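Local coordinates for protein protocadherin gamma-B3 (PDB 5K8R) that probably mediates calcium-dependent cell adhesion as an antiparallel homodimer built from its first four extracellular cadherin repeats, and may help establish specific neuronal connections, at residues D309-A314 and A394-N399. Residues are numbered along the deposited sequence; the frame is centred on the assembly and turned at random.
With CA (calcium ion), chain F; CA (calcium ion), chain E; CA (calcium ion), chain G.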
ATOM      1  N   ASP A 309      14.572 -43.159  17.730  1.00 43.26           N
ATOM      2  CA  ASP A 309      14.261 -43.908  18.939  1.00 34.93           C
ATOM      3  C   ASP A 309      15.385 -43.796  19.963  1.00 31.75           C
ATOM      4  O   ASP A 309      16.570 -43.852  19.620  1.00 42.90           O
ATOM      5  CB  ASP A 309      14.009 -45.376  18.599  1.00 44.64           C
ATOM      6  CG  ASP A 309      13.640 -46.204  19.816  1.00 41.33           C
ATOM      7  OD1 ASP A 309      12.966 -45.671  20.722  1.00 31.46           O
ATOM      8  OD2 ASP A 309      14.026 -47.390  19.863  1.00 37.35           O
ATOM      9  N   GLU A 310      15.000 -43.636  21.226  1.00 40.48           N
ATOM     10  CA  GLU A 310      15.920 -43.642  22.352  1.00 42.14           C
ATOM     11  C   GLU A 310      15.495 -44.719  23.340  1.00 42.26           C
ATOM     12  O   GLU A 310      14.312 -45.053  23.449  1.00 41.01           O
ATOM     13  CB  GLU A 310      15.962 -42.276  23.053  1.00 56.65           C
ATOM     14  CG  GLU A 310      16.758 -41.218  22.307  1.00 64.99           C
ATOM     15  CD  GLU A 310      18.255 -41.386  22.484  1.00 75.86           C
ATOM     16  OE1 GLU A 310      18.707 -41.506  23.643  1.00 81.50           O
ATOM     17  OE2 GLU A 310      18.977 -41.403  21.468  1.00 83.17           O
ATOM     18  N   ASN A 311      16.473 -45.265  24.061  1.00 47.30           N
ATOM     19  CA  ASN A 311      16.218 -46.352  25.008  1.00 42.51           C
ATOM     20  C   ASN A 311      15.784 -45.765  26.353  1.00 34.27           C
ATOM     21  O   ASN A 311      16.522 -45.753  27.340  1.00 44.63           O
ATOM     22  CB  ASN A 311      17.450 -47.236  25.146  1.00 51.95           C
ATOM     23  CG  ASN A 311      17.165 -48.520  25.900  1.00 50.89           C
ATOM     24  OD1 ASN A 311      16.026 -48.980  25.953  1.00 51.40           O
ATOM     25  ND2 ASN A 311      18.203 -49.106  26.483  1.00 36.89           N
ATOM     26  N   ASP A 312      14.543 -45.275  26.375  1.00 37.30           N
ATOM     27  CA  ASP A 312      13.970 -44.654  27.563  1.00 47.94           C
ATOM     28  C   ASP A 312      12.813 -45.461  28.143  1.00 48.06           C
ATOM     29  O   ASP A 312      11.983 -44.911  28.874  1.00 52.11           O
ATOM     30  CB  ASP A 312      13.516 -43.226  27.248  1.00 37.91           C
ATOM     31  CG  ASP A 312      12.365 -43.181  26.261  1.00 44.82           C
ATOM     32  OD1 ASP A 312      12.255 -44.100  25.421  1.00 31.15           O
ATOM     33  OD2 ASP A 312      11.571 -42.219  26.325  1.00 44.33           O
ATOM     34  N   ASN A 313      12.742 -46.755  27.835  1.00 49.73           N
ATOM     35  CA  ASN A 313      11.717 -47.641  28.379  1.00 53.40           C
ATOM     36  C   ASN A 313      12.383 -48.922  28.851  1.00 47.98           C
ATOM     37  O   ASN A 313      13.019 -49.622  28.056  1.00 38.25           O
ATOM     38  CB  ASN A 313      10.634 -47.945  27.339  1.00 59.04           C
ATOM     39  CG  ASN A 313       9.685 -46.781  27.126  1.00 63.82           C
ATOM     40  OD1 ASN A 313       8.645 -46.689  27.779  1.00 46.69           O
ATOM     41  ND2 ASN A 313      10.040 -45.886  26.211  1.00 65.03           N
ATOM     42  N   ALA A 314      12.235 -49.228  30.138  1.00 41.43           N
ATOM     43  CA  ALA A 314      12.834 -50.421  30.711  1.00 34.40           C
ATOM     44  C   ALA A 314      12.012 -51.660  30.359  1.00 42.07           C
ATOM     45  O   ALA A 314      10.792 -51.578  30.189  1.00 36.09           O
ATOM     46  CB  ALA A 314      12.939 -50.288  32.226  1.00 33.31           C
ATOM     47  N   ALA A 394      15.354 -59.000  33.555  1.00 47.57           N
ATOM     48  CA  ALA A 394      15.272 -58.727  32.126  1.00 42.13           C
ATOM     49  C   ALA A 394      16.089 -57.484  31.813  1.00 46.39           C
ATOM     50  O   ALA A 394      15.980 -56.473  32.514  1.00 58.04           O
ATOM     51  CB  ALA A 394      13.822 -58.536  31.673  1.00 39.83           C
ATOM     52  N   THR A 395      16.904 -57.560  30.762  1.00 49.75           N
ATOM     53  CA  THR A 395      17.757 -56.448  30.363  1.00 45.23           C
ATOM     54  C   THR A 395      17.692 -56.292  28.854  1.00 39.97           C
ATOM     55  O   THR A 395      17.828 -57.277  28.123  1.00 27.69           O
ATOM     56  CB  THR A 395      19.207 -56.675  30.808  1.00 48.15           C
ATOM     57  OG1 THR A 395      19.246 -56.926  32.218  1.00 51.71           O
ATOM     58  CG2 THR A 395      20.062 -55.456  30.491  1.00 43.80           C
ATOM     59  N   ASP A 396      17.489 -55.061  28.387  1.00 35.95           N
ATOM     60  CA  ASP A 396      17.451 -54.810  26.956  1.00 37.20           C
ATOM     61  C   ASP A 396      18.871 -54.678  26.406  1.00 44.03           C
ATOM     62  O   ASP A 396      19.862 -54.735  27.140  1.00 51.65           O
ATOM     63  CB  ASP A 396      16.607 -53.574  26.645  1.00 40.29           C
ATOM     64  CG  ASP A 396      17.051 -52.340  27.415  1.00 50.60           C
ATOM     65  OD1 ASP A 396      18.237 -52.249  27.793  1.00 54.94           O
ATOM     66  OD2 ASP A 396      16.204 -51.448  27.635  1.00 50.00           O
ATOM     67  N   LYS A 397      18.972 -54.496  25.089  1.00 35.39           N
ATOM     68  CA  LYS A 397      20.254 -54.387  24.407  1.00 27.13           C
ATOM     69  C   LYS A 397      20.511 -52.973  23.893  1.00 38.99           C
ATOM     70  O   LYS A 397      21.153 -52.789  22.856  1.00 37.22           O
ATOM     71  CB  LYS A 397      20.333 -55.395  23.261  1.00 28.39           C
ATOM     72  CG  LYS A 397      20.003 -56.822  23.670  1.00 28.75           C
ATOM     73  CD  LYS A 397      20.221 -57.794  22.522  1.00 31.24           C
ATOM     74  CE  LYS A 397      19.706 -59.182  22.871  1.00 34.71           C
ATOM     75  NZ  LYS A 397      20.310 -59.703  24.128  1.00 46.40           N
ATOM     76  N   GLY A 398      20.016 -51.963  24.612  1.00 34.58           N
ATOM     77  CA  GLY A 398      20.217 -50.583  24.227  1.00 27.17           C
ATOM     78  C   GLY A 398      21.501 -50.002  24.793  1.00 47.34           C
ATOM     79  O   GLY A 398      22.263 -50.656  25.503  1.00 60.83           O
ATOM     80  N   ASN A 399      21.733 -48.736  24.461  1.00 45.45           N
ATOM     81  CA  ASN A 399      22.915 -48.026  24.940  1.00 53.28           C
ATOM     82  C   ASN A 399      22.534 -46.658  25.499  1.00 50.36           C
ATOM     83  O   ASN A 399      22.227 -45.738  24.741  1.00 55.52           O
ATOM     84  CB  ASN A 399      23.943 -47.872  23.819  1.00 57.53           C
ATOM     85  CG  ASN A 399      25.245 -47.266  24.304  1.00 67.86           C
ATOM     86  OD1 ASN A 399      25.586 -47.358  25.483  1.00 61.59           O
ATOM     87  ND2 ASN A 399      25.981 -46.638  23.394  1.00 82.63           N
TER
HETATM   88 CA    CA F 505      11.930 -45.111  22.909  1.00 37.37          CA
HETATM   89 CA    CA E 504      14.148 -50.562  26.117  1.00 38.71          CA
HETATM   90 CA    CA G 506       9.880 -42.609  24.607  1.00 47.09          CA
HETATM   91  O   HOH W   1       9.085 -40.363  25.440  1.00 38.88           O
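Two groups grip OD2 of D396: the chain E calcium, with OD2 2.7 Å from the ion, and the side-chain amide of N311. This is the calcium-bound junction between the third and fourth cadherin repeats, where the linker 309-314, which opens with D-E-N-D-N, a match to the DXNDN calcium motif of cadherins, meets residues 394-399, which carry on from strand 387-396. N311 and D396 reach toward each other from opposite directions. The amide of N311 turns its OD1 to the same calcium, at 2.5 Å, while ND2 spans the D396 carboxylate with two weak hydrogen bonds. The straighter of these runs from N311 ND2 to D396 OD1, 3.4 Å at 164°; the one to OD2 is more bent. Amide and carboxylate planes are turned 58° apart, so the two groups do not pair flat. N311 OD1 and D396 OD2 lie 3.0 Å apart, a separation the shared ion makes tolerable. N311 CG stands anti to its backbone nitrogen (chi1 -169°), which sends the amide across to D396. N311 ND2 and D396 OD1 have their stronger hydrogen-bond partners just outside, at P400 and L402. D343, D345 and N349 complete the chain E site together with the backbone O of N313. On the side facing the third repeat, D309 OD1, the backbone O of E310 and D312 OD1 bind the chain F calcium with E223, E280 and D345. D312 bridges the two ions there, OD1 on the chain F calcium and OD2 on the chain G calcium. Past the carboxylate, the backbone of G398 closes over the amide, its CA 3.4 Å from N311 ND2.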